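Long-range contacts in beta-galactosidase (Geobacillus stearothermophilus, PDB 4OIF), which probably hydrolyses terminal non-reducing beta-D-galactose residues from beta-D-galactosides, as a zinc-containing member of glycosyl hydrolase family 42: residues Ala12-His17 with Thr45-Val50; Thr253-Ala258 with Ser282-Pro287; Leu278-Trp283 with Lys314-Leu319; Phe318-Cys323 with Asp355-Phe360; Ser345-Ile350 with Lys396-Met401. All coordinates share one frame; numbering follows the deposited sequence. Where two conformers were deposited one is given.

Interaction 1: residues Ala12-His17 with Thr45-Val50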
# COMPACT_ATOMS: atom_id res chain seq x y z
N ALA A 12 24.37 35.73 -23.01
CA ALA A 12 24.37 36.57 -21.82
C ALA A 12 25.72 36.59 -21.13
O ALA A 12 26.31 35.54 -20.87
CB ALA A 12 23.30 36.11 -20.86
N ASN A 13 26.20 37.79 -20.82
CA ASN A 13 27.43 37.97 -20.06
C ASN A 13 27.11 38.22 -18.60
O ASN A 13 27.85 38.88 -17.87
CB ASN A 13 28.26 39.14 -20.62
CG ASN A 13 27.61 40.50 -20.36
OD1 ASN A 13 26.38 40.63 -20.34
ND2 ASN A 13 28.44 41.52 -20.15
N PHE A 14 25.97 37.69 -18.17
CA PHE A 14 25.51 37.84 -16.80
C PHE A 14 24.82 36.56 -16.34
O PHE A 14 24.33 35.79 -17.16
CB PHE A 14 24.55 39.02 -16.68
CG PHE A 14 23.35 38.93 -17.57
CD1 PHE A 14 22.17 38.38 -17.10
CD2 PHE A 14 23.39 39.39 -18.88
CE1 PHE A 14 21.05 38.28 -17.91
CE2 PHE A 14 22.29 39.30 -19.70
CZ PHE A 14 21.11 38.74 -19.22
N ILE A 15 24.78 36.34 -15.03
CA ILE A 15 24.10 35.18 -14.50
C ILE A 15 22.59 35.41 -14.56
O ILE A 15 22.08 36.37 -13.99
CB ILE A 15 24.54 34.87 -13.06
CG1 ILE A 15 25.86 34.10 -13.08
CG2 ILE A 15 23.48 34.04 -12.35
CD1 ILE A 15 26.82 34.52 -12.00
N LEU A 16 21.90 34.54 -15.29
CA LEU A 16 20.46 34.67 -15.46
C LEU A 16 19.79 34.61 -14.11
O LEU A 16 20.13 33.78 -13.29
CB LEU A 16 19.91 33.57 -16.37
CG LEU A 16 20.79 33.14 -17.54
CD1 LEU A 16 20.07 32.09 -18.36
CD2 LEU A 16 21.19 34.35 -18.39
N HIS A 17 18.84 35.50 -13.86
CA HIS A 17 18.07 35.44 -12.63
C HIS A 17 16.62 35.71 -12.96
O HIS A 17 16.29 36.73 -13.57
CB HIS A 17 18.60 36.45 -11.62
CG HIS A 17 17.94 36.36 -10.28
ND1 HIS A 17 17.56 37.47 -9.56
CD2 HIS A 17 17.60 35.29 -9.52
CE1 HIS A 17 17.01 37.09 -8.42
NE2 HIS A 17 17.03 35.77 -8.37
N THR A 45 15.51 40.66 -11.22
CA THR A 45 15.39 39.53 -12.12
C THR A 45 15.45 40.03 -13.55
O THR A 45 14.97 41.13 -13.84
CB THR A 45 14.09 38.79 -11.88
OG1 THR A 45 13.03 39.75 -11.72
CG2 THR A 45 14.22 37.96 -10.63
N ASN A 46 16.00 39.23 -14.45
CA ASN A 46 16.29 39.67 -15.82
C ASN A 46 15.89 38.67 -16.90
O ASN A 46 15.83 39.00 -18.09
CB ASN A 46 17.78 39.98 -15.94
CG ASN A 46 18.67 38.85 -15.43
OD1 ASN A 46 18.48 37.69 -15.80
ND2 ASN A 46 19.62 39.18 -14.58
N THR A 47 15.63 37.43 -16.51
CA THR A 47 15.40 36.38 -17.48
C THR A 47 14.14 35.60 -17.14
O THR A 47 13.95 35.18 -15.99
CB THR A 47 16.60 35.43 -17.57
OG1 THR A 47 17.77 36.21 -17.87
CG2 THR A 47 16.39 34.39 -18.67
N PHE A 48 13.26 35.43 -18.13
CA PHE A 48 11.99 34.78 -17.86
C PHE A 48 11.61 33.75 -18.92
O PHE A 48 11.67 34.02 -20.12
CB PHE A 48 10.89 35.84 -17.70
CG PHE A 48 11.23 36.88 -16.68
CD1 PHE A 48 11.00 36.65 -15.34
CD2 PHE A 48 11.82 38.07 -17.06
CE1 PHE A 48 11.35 37.60 -14.40
CE2 PHE A 48 12.17 39.03 -16.13
CZ PHE A 48 11.94 38.79 -14.79
N THR A 49 11.24 32.57 -18.45
CA THR A 49 10.82 31.48 -19.31
C THR A 49 9.33 31.58 -19.60
O THR A 49 8.50 31.36 -18.71
CB THR A 49 11.11 30.14 -18.66
OG1 THR A 49 12.51 30.07 -18.35
CG2 THR A 49 10.75 29.01 -19.60
N VAL A 50 8.99 31.92 -20.84
CA VAL A 50 7.61 32.20 -21.20
C VAL A 50 7.05 31.16 -22.16
O VAL A 50 7.77 30.61 -23.00
CB VAL A 50 7.50 33.63 -21.79
CG1 VAL A 50 6.05 33.98 -22.13
CG2 VAL A 50 8.05 34.63 -20.80

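Interaction 2: residues Thr253-Ala258 with Ser282-Pro287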
# COMPACT_ATOMS: atom_id res chain seq x y z
N THR A 253 17.66 24.11 -25.08
CA THR A 253 17.75 23.18 -23.96
C THR A 253 16.40 22.57 -23.65
O THR A 253 15.38 23.00 -24.19
CB THR A 253 18.28 23.84 -22.68
OG1 THR A 253 18.60 22.83 -21.72
CG2 THR A 253 17.24 24.79 -22.09
N THR A 254 16.40 21.56 -22.79
CA THR A 254 15.17 21.06 -22.17
C THR A 254 15.45 20.78 -20.69
O THR A 254 16.56 20.38 -20.33
CB THR A 254 14.63 19.80 -22.91
OG1 THR A 254 13.37 19.42 -22.35
CG2 THR A 254 15.61 18.63 -22.82
N ASN A 255 14.47 21.00 -19.81
CA ASN A 255 14.77 20.89 -18.38
C ASN A 255 14.71 19.45 -17.84
O ASN A 255 13.73 18.72 -18.04
CB ASN A 255 13.89 21.83 -17.54
CG ASN A 255 12.41 21.83 -17.95
OD1 ASN A 255 12.04 21.48 -19.09
ND2 ASN A 255 11.56 22.26 -17.02
N PHE A 256 15.80 19.06 -17.18
CA PHE A 256 15.96 17.75 -16.57
C PHE A 256 15.44 17.72 -15.14
O PHE A 256 15.27 18.76 -14.49
CB PHE A 256 17.44 17.33 -16.57
CG PHE A 256 17.98 16.93 -17.93
CD1 PHE A 256 17.16 16.90 -19.05
CD2 PHE A 256 19.32 16.56 -18.07
CE1 PHE A 256 17.67 16.52 -20.29
CE2 PHE A 256 19.83 16.19 -19.31
CZ PHE A 256 19.00 16.17 -20.42
N MET A 257 15.21 16.51 -14.62
CA MET A 257 14.72 16.33 -13.26
C MET A 257 15.66 15.48 -12.41
O MET A 257 16.59 14.84 -12.92
CB MET A 257 13.33 15.68 -13.27
CG MET A 257 12.24 16.49 -13.95
SD MET A 257 10.85 15.48 -14.50
CE MET A 257 11.57 14.64 -15.90
N ALA A 258 15.40 15.49 -11.11
CA ALA A 258 15.93 14.48 -10.20
C ALA A 258 14.74 13.66 -9.73
O ALA A 258 13.61 14.12 -9.83
CB ALA A 258 16.65 15.12 -9.03
N SER A 282 20.11 21.86 -18.53
CA SER A 282 19.43 22.66 -17.52
C SER A 282 18.58 21.74 -16.68
O SER A 282 18.15 20.70 -17.18
CB SER A 282 18.56 23.75 -18.16
OG SER A 282 17.36 23.21 -18.66
N TRP A 283 18.36 22.09 -15.42
CA TRP A 283 17.52 21.20 -14.60
C TRP A 283 16.77 21.85 -13.44
O TRP A 283 16.95 23.03 -13.12
CB TRP A 283 18.37 20.03 -14.07
CG TRP A 283 19.26 20.30 -12.89
CD1 TRP A 283 20.42 21.03 -12.86
CD2 TRP A 283 19.11 19.76 -11.57
NE1 TRP A 283 20.98 21.00 -11.60
CE2 TRP A 283 20.19 20.23 -10.79
CE3 TRP A 283 18.15 18.94 -10.97
CZ2 TRP A 283 20.33 19.90 -9.45
CZ3 TRP A 283 18.30 18.62 -9.63
CH2 TRP A 283 19.38 19.10 -8.88
N ASP A 284 15.89 21.06 -12.83
CA ASP A 284 14.93 21.55 -11.84
C ASP A 284 15.18 20.95 -10.48
O ASP A 284 14.98 19.75 -10.28
CB ASP A 284 13.51 21.23 -12.29
CG ASP A 284 13.25 21.63 -13.71
OD1 ASP A 284 13.93 22.57 -14.19
OD2 ASP A 284 12.37 21.02 -14.34
N ALA A 285 15.59 21.78 -9.53
CA ALA A 285 15.97 21.29 -8.22
C ALA A 285 14.92 21.61 -7.17
O ALA A 285 14.58 22.78 -6.96
CB ALA A 285 17.32 21.88 -7.81
N TYR A 286 14.41 20.58 -6.50
CA TYR A 286 13.52 20.80 -5.36
C TYR A 286 13.96 19.96 -4.15
O TYR A 286 13.32 18.98 -3.81
CB TYR A 286 12.08 20.50 -5.78
CG TYR A 286 11.64 21.36 -6.96
CD1 TYR A 286 11.26 22.68 -6.77
CD2 TYR A 286 11.66 20.87 -8.26
CE1 TYR A 286 10.87 23.49 -7.83
CE2 TYR A 286 11.28 21.66 -9.34
CZ TYR A 286 10.88 22.97 -9.11
OH TYR A 286 10.50 23.78 -10.16
N PRO A 287 15.08 20.34 -3.51
CA PRO A 287 15.49 19.61 -2.31
C PRO A 287 14.52 19.86 -1.17
O PRO A 287 14.00 20.97 -1.05
CB PRO A 287 16.87 20.20 -1.99
CG PRO A 287 17.30 20.89 -3.24
CD PRO A 287 16.04 21.39 -3.86
O HOH W 1 19.29 19.70 -20.01
O HOH W 2 13.55 17.56 -10.29

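Interaction 3: residues Leu278-Trp283 with Lys314-Leu319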
# COMPACT_ATOMS: atom_id res chain seq x y z
N LEU A 278 21.33 18.34 -26.93
CA LEU A 278 21.07 19.67 -26.42
C LEU A 278 22.29 20.59 -26.55
O LEU A 278 23.42 20.11 -26.61
CB LEU A 278 20.65 19.60 -24.95
CG LEU A 278 19.44 18.71 -24.63
CD1 LEU A 278 19.23 18.66 -23.12
CD2 LEU A 278 18.19 19.21 -25.34
N ASP A 279 22.06 21.90 -26.62
CA ASP A 279 23.16 22.85 -26.65
C ASP A 279 23.67 23.06 -25.23
O ASP A 279 24.87 23.23 -25.01
CB ASP A 279 22.73 24.19 -27.27
CG ASP A 279 22.32 24.06 -28.72
OD1 ASP A 279 22.87 23.18 -29.42
OD2 ASP A 279 21.44 24.84 -29.16
N VAL A 280 22.74 23.04 -24.28
CA VAL A 280 23.07 23.31 -22.90
C VAL A 280 22.15 22.49 -21.98
O VAL A 280 20.98 22.27 -22.30
CB VAL A 280 22.99 24.85 -22.59
CG1 VAL A 280 21.63 25.40 -22.96
CG2 VAL A 280 23.33 25.16 -21.13
N ILE A 281 22.72 22.00 -20.88
CA ILE A 281 21.98 21.22 -19.90
C ILE A 281 21.35 22.14 -18.88
O ILE A 281 21.98 23.10 -18.41
CB ILE A 281 22.87 20.20 -19.17
CG1 ILE A 281 23.57 19.27 -20.16
CG2 ILE A 281 22.05 19.41 -18.15
CD1 ILE A 281 22.62 18.60 -21.16
N SER A 282 20.11 21.86 -18.53
CA SER A 282 19.43 22.66 -17.52
C SER A 282 18.58 21.74 -16.68
O SER A 282 18.15 20.70 -17.18
CB SER A 282 18.56 23.75 -18.16
OG SER A 282 17.36 23.21 -18.66
N TRP A 283 18.36 22.09 -15.42
CA TRP A 283 17.52 21.20 -14.60
C TRP A 283 16.77 21.85 -13.44
O TRP A 283 16.95 23.03 -13.12
CB TRP A 283 18.37 20.03 -14.07
CG TRP A 283 19.26 20.30 -12.89
CD1 TRP A 283 20.42 21.03 -12.86
CD2 TRP A 283 19.11 19.76 -11.57
NE1 TRP A 283 20.98 21.00 -11.60
CE2 TRP A 283 20.19 20.23 -10.79
CE3 TRP A 283 18.15 18.94 -10.97
CZ2 TRP A 283 20.33 19.90 -9.45
CZ3 TRP A 283 18.30 18.62 -9.63
CH2 TRP A 283 19.38 19.10 -8.88
N LYS A 314 28.03 17.70 -20.35
CA LYS A 314 28.58 18.37 -21.51
C LYS A 314 29.81 19.19 -21.14
O LYS A 314 30.26 20.03 -21.93
CB LYS A 314 27.52 19.25 -22.17
CG LYS A 314 26.32 18.47 -22.68
CD LYS A 314 25.33 19.38 -23.41
CE LYS A 314 25.89 19.84 -24.75
NZ LYS A 314 25.76 18.76 -25.76
N GLN A 315 30.34 18.94 -19.95
CA GLN A 315 31.62 19.50 -19.50
C GLN A 315 31.70 21.00 -19.77
O GLN A 315 32.68 21.51 -20.33
CB GLN A 315 32.77 18.75 -20.18
CG GLN A 315 32.99 17.32 -19.66
CD GLN A 315 33.76 17.26 -18.33
OE1 GLN A 315 34.99 17.17 -18.31
NE2 GLN A 315 33.03 17.32 -17.23
N GLN A 316 30.64 21.70 -19.37
CA GLN A 316 30.50 23.13 -19.57
C GLN A 316 29.53 23.64 -18.50
O GLN A 316 28.91 22.83 -17.81
CB GLN A 316 30.00 23.43 -20.98
CG GLN A 316 28.59 22.91 -21.21
CD GLN A 316 28.01 23.24 -22.57
OE1 GLN A 316 28.73 23.65 -23.49
NE2 GLN A 316 26.70 23.04 -22.72
N PRO A 317 29.38 24.97 -18.34
CA PRO A 317 28.39 25.39 -17.34
C PRO A 317 26.98 24.89 -17.66
O PRO A 317 26.63 24.73 -18.83
CB PRO A 317 28.45 26.92 -17.41
CG PRO A 317 29.79 27.22 -17.98
CD PRO A 317 30.10 26.11 -18.93
N PHE A 318 26.18 24.63 -16.62
CA PHE A 318 24.79 24.25 -16.83
C PHE A 318 23.86 25.38 -16.39
O PHE A 318 24.30 26.37 -15.83
CB PHE A 318 24.46 22.95 -16.08
CG PHE A 318 24.38 23.10 -14.58
CD1 PHE A 318 25.52 22.93 -13.79
CD2 PHE A 318 23.17 23.40 -13.95
CE1 PHE A 318 25.45 23.07 -12.41
CE2 PHE A 318 23.10 23.54 -12.57
CZ PHE A 318 24.25 23.37 -11.80
N LEU A 319 22.57 25.23 -16.64
CA LEU A 319 21.63 26.25 -16.24
C LEU A 319 20.59 25.68 -15.29
O LEU A 319 19.85 24.76 -15.63
CB LEU A 319 20.98 26.89 -17.47
CG LEU A 319 21.93 27.69 -18.39
CD1 LEU A 319 21.32 27.97 -19.76
CD2 LEU A 319 22.40 28.99 -17.74
O HOH W 3 25.55 22.24 -20.32

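Interaction 4: residues Phe318-Cys323 with Asp355-Phe360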
# COMPACT_ATOMS: atom_id res chain seq x y z
N PHE A 318 26.18 24.63 -16.62
CA PHE A 318 24.79 24.25 -16.83
C PHE A 318 23.86 25.38 -16.39
O PHE A 318 24.30 26.37 -15.83
CB PHE A 318 24.46 22.95 -16.08
CG PHE A 318 24.38 23.10 -14.58
CD1 PHE A 318 25.52 22.93 -13.79
CD2 PHE A 318 23.17 23.40 -13.95
CE1 PHE A 318 25.45 23.07 -12.41
CE2 PHE A 318 23.10 23.54 -12.57
CZ PHE A 318 24.25 23.37 -11.80
N LEU A 319 22.57 25.23 -16.64
CA LEU A 319 21.63 26.25 -16.24
C LEU A 319 20.59 25.68 -15.29
O LEU A 319 19.85 24.76 -15.63
CB LEU A 319 20.98 26.89 -17.47
CG LEU A 319 21.93 27.69 -18.39
CD1 LEU A 319 21.32 27.97 -19.76
CD2 LEU A 319 22.40 28.99 -17.74
N LEU A 320 20.56 26.20 -14.06
CA LEU A 320 19.45 25.88 -13.18
C LEU A 320 18.22 26.51 -13.79
O LEU A 320 18.12 27.74 -13.87
CB LEU A 320 19.70 26.41 -11.77
CG LEU A 320 18.57 26.10 -10.79
CD1 LEU A 320 18.42 24.60 -10.66
CD2 LEU A 320 18.84 26.74 -9.43
N MET A 321 17.29 25.68 -14.25
CA MET A 321 16.07 26.17 -14.90
C MET A 321 14.97 26.41 -13.88
O MET A 321 14.18 27.36 -13.99
CB MET A 321 15.60 25.20 -15.99
CG MET A 321 14.42 25.70 -16.82
SD MET A 321 14.84 27.11 -17.89
CE MET A 321 16.15 26.39 -18.86
N GLU A 322 14.91 25.55 -12.87
CA GLU A 322 13.91 25.70 -11.82
C GLU A 322 14.47 25.40 -10.44
O GLU A 322 15.30 24.51 -10.26
CB GLU A 322 12.71 24.79 -12.09
CG GLU A 322 11.95 25.07 -13.38
CD GLU A 322 10.94 23.97 -13.69
OE1 GLU A 322 10.81 23.05 -12.85
OE2 GLU A 322 10.29 24.02 -14.76
N CYS A 323 14.01 26.19 -9.47
CA CYS A 323 14.06 25.86 -8.05
C CYS A 323 12.98 26.72 -7.40
O CYS A 323 12.43 27.61 -8.06
CB CYS A 323 15.44 26.10 -7.44
SG CYS A 323 15.98 27.83 -7.36
N ASP A 355 25.21 28.76 -14.54
CA ASP A 355 25.26 30.17 -14.94
C ASP A 355 23.88 30.83 -14.84
O ASP A 355 23.62 31.85 -15.49
CB ASP A 355 25.82 30.33 -16.36
CG ASP A 355 27.33 30.20 -16.40
OD1 ASP A 355 27.97 30.31 -15.34
OD2 ASP A 355 27.87 29.99 -17.51
N SER A 356 23.01 30.27 -14.02
CA SER A 356 21.70 30.87 -13.79
C SER A 356 21.11 30.49 -12.44
O SER A 356 21.43 29.44 -11.88
CB SER A 356 20.71 30.46 -14.89
OG SER A 356 20.44 29.07 -14.84
N ILE A 357 20.25 31.36 -11.92
CA ILE A 357 19.31 31.04 -10.86
C ILE A 357 17.90 31.36 -11.37
O ILE A 357 17.47 32.53 -11.51
CB ILE A 357 19.61 31.82 -9.55
CG1 ILE A 357 21.02 31.49 -9.03
CG2 ILE A 357 18.57 31.48 -8.50
CD1 ILE A 357 21.23 30.04 -8.62
N LEU A 358 17.17 30.29 -11.69
CA LEU A 358 15.84 30.41 -12.24
C LEU A 358 14.84 29.62 -11.38
O LEU A 358 15.13 28.52 -10.89
CB LEU A 358 15.82 29.93 -13.69
CG LEU A 358 16.74 30.72 -14.64
CD1 LEU A 358 16.94 30.02 -16.00
CD2 LEU A 358 16.22 32.14 -14.83
N TYR A 359 13.67 30.22 -11.20
CA TYR A 359 12.64 29.72 -10.33
C TYR A 359 11.45 29.16 -11.08
O TYR A 359 11.15 29.52 -12.23
CB TYR A 359 12.12 30.84 -9.41
CG TYR A 359 13.19 31.66 -8.74
CD1 TYR A 359 14.12 31.07 -7.89
CD2 TYR A 359 13.26 33.04 -8.94
CE1 TYR A 359 15.10 31.83 -7.27
CE2 TYR A 359 14.22 33.81 -8.32
CZ TYR A 359 15.14 33.20 -7.49
OH TYR A 359 16.10 33.97 -6.87
N PHE A 360 10.75 28.26 -10.41
CA PHE A 360 9.34 28.15 -10.66
C PHE A 360 8.66 28.64 -9.40
O PHE A 360 8.87 28.06 -8.33
CB PHE A 360 8.90 26.72 -10.99
CG PHE A 360 7.46 26.66 -11.38
CD1 PHE A 360 7.09 26.80 -12.72
CD2 PHE A 360 6.47 26.55 -10.42
CE1 PHE A 360 5.76 26.79 -13.08
CE2 PHE A 360 5.14 26.54 -10.78
CZ PHE A 360 4.78 26.67 -12.11

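Interaction 5: residues Ser345-Ile350 with Lys396-Met401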
# COMPACT_ATOMS: atom_id res chain seq x y z
N SER A 345 21.52 28.18 -0.97
CA SER A 345 21.30 27.18 -2.02
C SER A 345 21.58 27.75 -3.43
O SER A 345 22.14 27.05 -4.29
CB SER A 345 19.88 26.61 -1.93
OG SER A 345 18.88 27.56 -2.25
N SER A 346 21.21 29.00 -3.66
CA SER A 346 21.50 29.60 -4.95
C SER A 346 23.01 29.70 -5.19
O SER A 346 23.52 29.38 -6.29
CB SER A 346 20.85 30.98 -5.05
OG SER A 346 19.48 30.89 -4.73
N MET A 347 23.72 30.13 -4.15
CA MET A 347 25.17 30.21 -4.26
C MET A 347 25.77 28.83 -4.51
O MET A 347 26.72 28.70 -5.28
CB MET A 347 25.78 30.84 -3.01
CG MET A 347 25.36 32.29 -2.81
SD MET A 347 25.89 33.35 -4.17
CE MET A 347 24.33 34.06 -4.66
N GLN A 348 25.21 27.80 -3.87
CA GLN A 348 25.70 26.44 -4.08
C GLN A 348 25.51 26.04 -5.53
O GLN A 348 26.38 25.38 -6.13
CB GLN A 348 24.99 25.43 -3.18
CG GLN A 348 25.59 24.04 -3.33
CD GLN A 348 24.77 22.94 -2.68
OE1 GLN A 348 23.55 23.06 -2.52
NE2 GLN A 348 25.44 21.85 -2.33
N MET A 349 24.38 26.45 -6.10
CA MET A 349 24.12 26.16 -7.50
C MET A 349 25.17 26.79 -8.39
O MET A 349 25.70 26.13 -9.29
CB MET A 349 22.72 26.62 -7.88
CG MET A 349 21.63 25.66 -7.43
SD MET A 349 21.74 24.10 -8.31
CE MET A 349 20.57 23.12 -7.38
N ILE A 350 25.47 28.07 -8.15
CA ILE A 350 26.51 28.72 -8.95
C ILE A 350 27.89 28.06 -8.74
O ILE A 350 28.69 27.95 -9.67
CB ILE A 350 26.61 30.23 -8.62
CG1 ILE A 350 25.24 30.90 -8.82
CG2 ILE A 350 27.69 30.94 -9.47
CD1 ILE A 350 24.71 30.78 -10.22
N LYS A 396 20.85 40.94 -6.33
CA LYS A 396 21.92 41.90 -6.06
C LYS A 396 23.27 41.21 -6.00
O LYS A 396 24.27 41.74 -6.46
CB LYS A 396 21.66 42.63 -4.73
CG LYS A 396 20.36 43.41 -4.68
CD LYS A 396 20.06 43.88 -3.27
CE LYS A 396 18.77 44.69 -3.20
NZ LYS A 396 18.58 45.34 -1.87
N ALA A 397 23.28 40.00 -5.44
CA ALA A 397 24.53 39.27 -5.36
C ALA A 397 24.99 38.83 -6.74
O ALA A 397 26.18 38.95 -7.08
CB ALA A 397 24.39 38.09 -4.43
N LEU A 398 24.05 38.35 -7.56
CA LEU A 398 24.38 37.82 -8.88
C LEU A 398 24.87 38.92 -9.81
O LEU A 398 25.70 38.68 -10.68
CB LEU A 398 23.17 37.13 -9.50
CG LEU A 398 22.60 35.87 -8.84
CD1 LEU A 398 21.38 35.38 -9.62
CD2 LEU A 398 23.65 34.76 -8.68
N LYS A 399 24.34 40.12 -9.66
CA LYS A 399 24.81 41.22 -10.49
C LYS A 399 26.31 41.48 -10.31
O LYS A 399 26.97 41.95 -11.23
CB LYS A 399 24.00 42.48 -10.21
CG LYS A 399 22.59 42.37 -10.76
CD LYS A 399 21.73 43.60 -10.50
CE LYS A 399 20.44 43.49 -11.32
NZ LYS A 399 19.45 44.58 -11.05
N LYS A 400 26.86 41.14 -9.15
CA LYS A 400 28.29 41.33 -8.91
C LYS A 400 29.11 40.12 -9.31
O LYS A 400 30.29 40.05 -9.00
CB LYS A 400 28.57 41.64 -7.43
CG LYS A 400 27.75 42.76 -6.83
CD LYS A 400 28.05 42.91 -5.34
CE LYS A 400 27.14 43.93 -4.67
NZ LYS A 400 27.42 44.06 -3.20
N MET A 401 28.49 39.17 -10.01
CA MET A 401 29.15 37.88 -10.25
C MET A 401 29.34 37.52 -11.73
O MET A 401 29.53 36.35 -12.06
CB MET A 401 28.37 36.77 -9.53
CG MET A 401 28.57 36.76 -8.02
SD MET A 401 27.39 35.77 -7.09
CE MET A 401 27.84 34.10 -7.55

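Interaction 1: residues Ala12-His17 with Thr45-Val50
Phe14 brings one edge of its ring to the amide of Asn46 where the two strands of a beta-alpha-beta unit of the TIM barrel, strands 16-21 and 47-50, begin to run side by side with helix 30-42 between them in the chain. Phe14 CE1 lies 3.4 Å from Asn46 OD1, near the ring plane, and the ring and amide planes are 73° apart. Next along the segment, Leu16 lays CB 3.7 Å from Thr47 OG1. His17 then makes the backbone junction. His17 O accepts Asn46 N at 2.7 Å and Thr47 N at 3.1 Å, the latter from above the carbonyl plane. The His17 imidazole has Thr45 CG2 over one face in a CH-pi contact, 3.8 Å from the ring centroid, while its NE2 is hydrogen-bonded to Tyr359 OH and its ND1 to His44 O. CG of Asn46 sits between its own N and carbonyl carbon (chi1 51°), and OD1 faces the N-H of His17. There OD1 accepts Thr47 OG1 at 2.6 Å and also the peptide N-H of His17, whose N is 2.9 Å from Asn46 OD1 in a nearly straight bond of 174°.

Interaction 2: residues Thr253-Ala258 with Ser282-Pro287
Phe256 and Trp283 sit at the parallel bridge between strands 252-259 and 282-284, their CB atoms 3.8 Å apart on the same face of the sheet. Phe256 N donates to Ser282 O at 2.9 Å, and Phe256 O receives Asp284 N at the same length, so one residue bonds to both neighbours of Trp283. The two aromatic side chains then part. Phe256 has CG anti to its carbonyl carbon, and its ring leads away to stack on Tyr271, with water 1 over the centre of one face. Trp283 instead has CG between its N and carbonyl carbon (chi1 79°), and the indole runs on until CZ3 lies 3.9 Å from Ala258 CB.

Asn255 points to the opposite face, where its amide meets the carboxylate of Asp284 with the two planes 63° apart; Asn255 ND2 reaches Asp284 OD2 at 3.1 Å, a weak bond bent to 125°. The stronger partners of that amide are Asn157 OD1 for ND2 and Glu158 N for OD1. Beyond the bridge the backbones separate, and water 2 spans them, taking the N-H of Ala258 and donating to Asp284 O at 2.6 Å. Asn255 and Asp284 lie on neighbouring parallel strands of the TIM barrel, with Asp284 close to both Glu158 and Glu322, the predicted acid and nucleophile of this retaining glycosidase.

Interaction 3: residues Leu278-Trp283 with Lys314-Leu319
Leu319, Lys314 and Ile281 bury the largest areas here, and each meets the other segment differently. Leu319 joins the backbones: its N donates to Ile281 O at 2.8 Å, in the carbonyl plane, at the parallel bridge that pairs it with Ser282. Its side chain crosses Val280 at about a right angle, CD1 lying 3.7 Å from Val280 CG2. Lys314 runs its methylenes past Ile281, with CD 3.6 Å from Ile281 CD1. Bends at chi3 (71°) and chi4 (78°) then turn the ammonium toward the 278-279 backbone, where NZ donates to Leu278 O at 2.8 Å and also to Ala275 O. Two carbonyls therefore hold the charged end while the aliphatic part covers Ile281.

Gln316 adds a second side-chain bond, to the next carbonyl of the same segment. Extended beyond CG, it sends NE2 to a lone pair of Asp279 O at 2.9 Å, almost exactly in its own amide plane. NE2 also donates to water 3, which accepts from Ile281 N and donates to Pro317 O, linking the two backbones just before the Ile281-Leu319 hydrogen bond. Farther along, Phe318 CE2 approaches the edge of the indole, 3.4 Å from Trp283 NE1, the ring planes inclined at 49°. The arrangement is the start of a parallel strand pair in the TIM barrel, where the loop after helix 296-312 leads into strand 319-322 next to strand 282-284.

Interaction 4: residues Phe318-Cys323 with Asp355-Phe360
Ser356 and Leu320 meet between strands 319-322 and 356-359, whose axes approach to 4.7 Å and run 8° from parallel. Ser356 has OG between its N and carbonyl carbon (chi1 66°), and the hydroxyl donates across the gap to Leu320 O at 2.8 Å from above the carbonyl plane. Leu319 CD2 packs on Ser356 CB at 3.6 Å. Leu358 lays CB and CD1 against Leu320 O, CD1 3.3 Å from that oxygen and 4.1 Å from Met321 SD. The backbone bonds lie toward the ends: Asp355 N to Phe318 O, and Phe360 N to Cys323 O at 3.0 Å. There Cys323 SG touches the edge of the Tyr359 ring, 3.8 Å from CD1.

The looser part lies toward the predicted active site. Glu322 CG stands 4.2 Å from Phe360 CB, and its carboxylate bonds Tyr286 OH and a bound glycerol, probably from the crystallisation liquor. A glutamate at the C-terminal end of a parallel strand is characteristic of TIM-barrel glycosidases, Glu322 being the predicted nucleophile.

Interaction 5: residues Ser345-Ile350 with Lys396-Met401
Met347 overlaps the end of helix 386-399 with its thioether: CE lies 4.0 Å from Ala397 CB and 4.1 Å from Leu398 CD2, while SD meets Met401 CE at 4.0 Å. The CB of Met347 does not point across the gap; bends at chi2 (-62°) and chi3 (125°) carry the methyl to the other helix. Met401 answers from beyond the last helical turn. Its chain runs straight to SD (chi2 165°) and then bends, so that CE touches both Met347 SD and Ile350 CG2, the latter 3.7 Å away. Ile350 adds a contact with Leu398, CG1 lying 4.2 Å from CD2.

No hydrogen bond joins the two segments, and the nearest CA atoms, those of Met347 and Leu398, are 8.9 Å apart. Long side chains therefore bridge the backbones, burying a modest 196 Å². Phe642 of strand 638-645 packs on Met347, Ile350 and Met401, and Ile357 of strand 356-359 lies against Ile350 and Leu398, so the patch continues into the barrel and the C-terminal part of the chain. This is apolar packing between helices of the outer layer of a TIM barrel, away from the zinc site and the predicted active site.

In the fold
Interactions 1 to 4 belong to one curled sheet, the barrel wall, whereas interaction 5 joins two helices outside it. Interactions 2 and 3 share Ser282 and Trp283, and interactions 3 and 4 share Phe318 and Leu319, so three contacts follow neighbouring strands in succession. Interactions 1 and 4 meet where strands 16-21 and 356-359 are neighbours, Leu16 CB packing on Ser356 CB. All five are buried, but their chemistry differs: backbone hydrogen bonds recur in the strand pairs, with a serine hydroxyl bond in interaction 4; interaction 2 sets an amide and a carboxylate beside the predicted catalytic residues, interaction 4 carries one of these, Glu322, and interaction 5 is apolar. Ile357 of interaction 4 packs on helix 341-351.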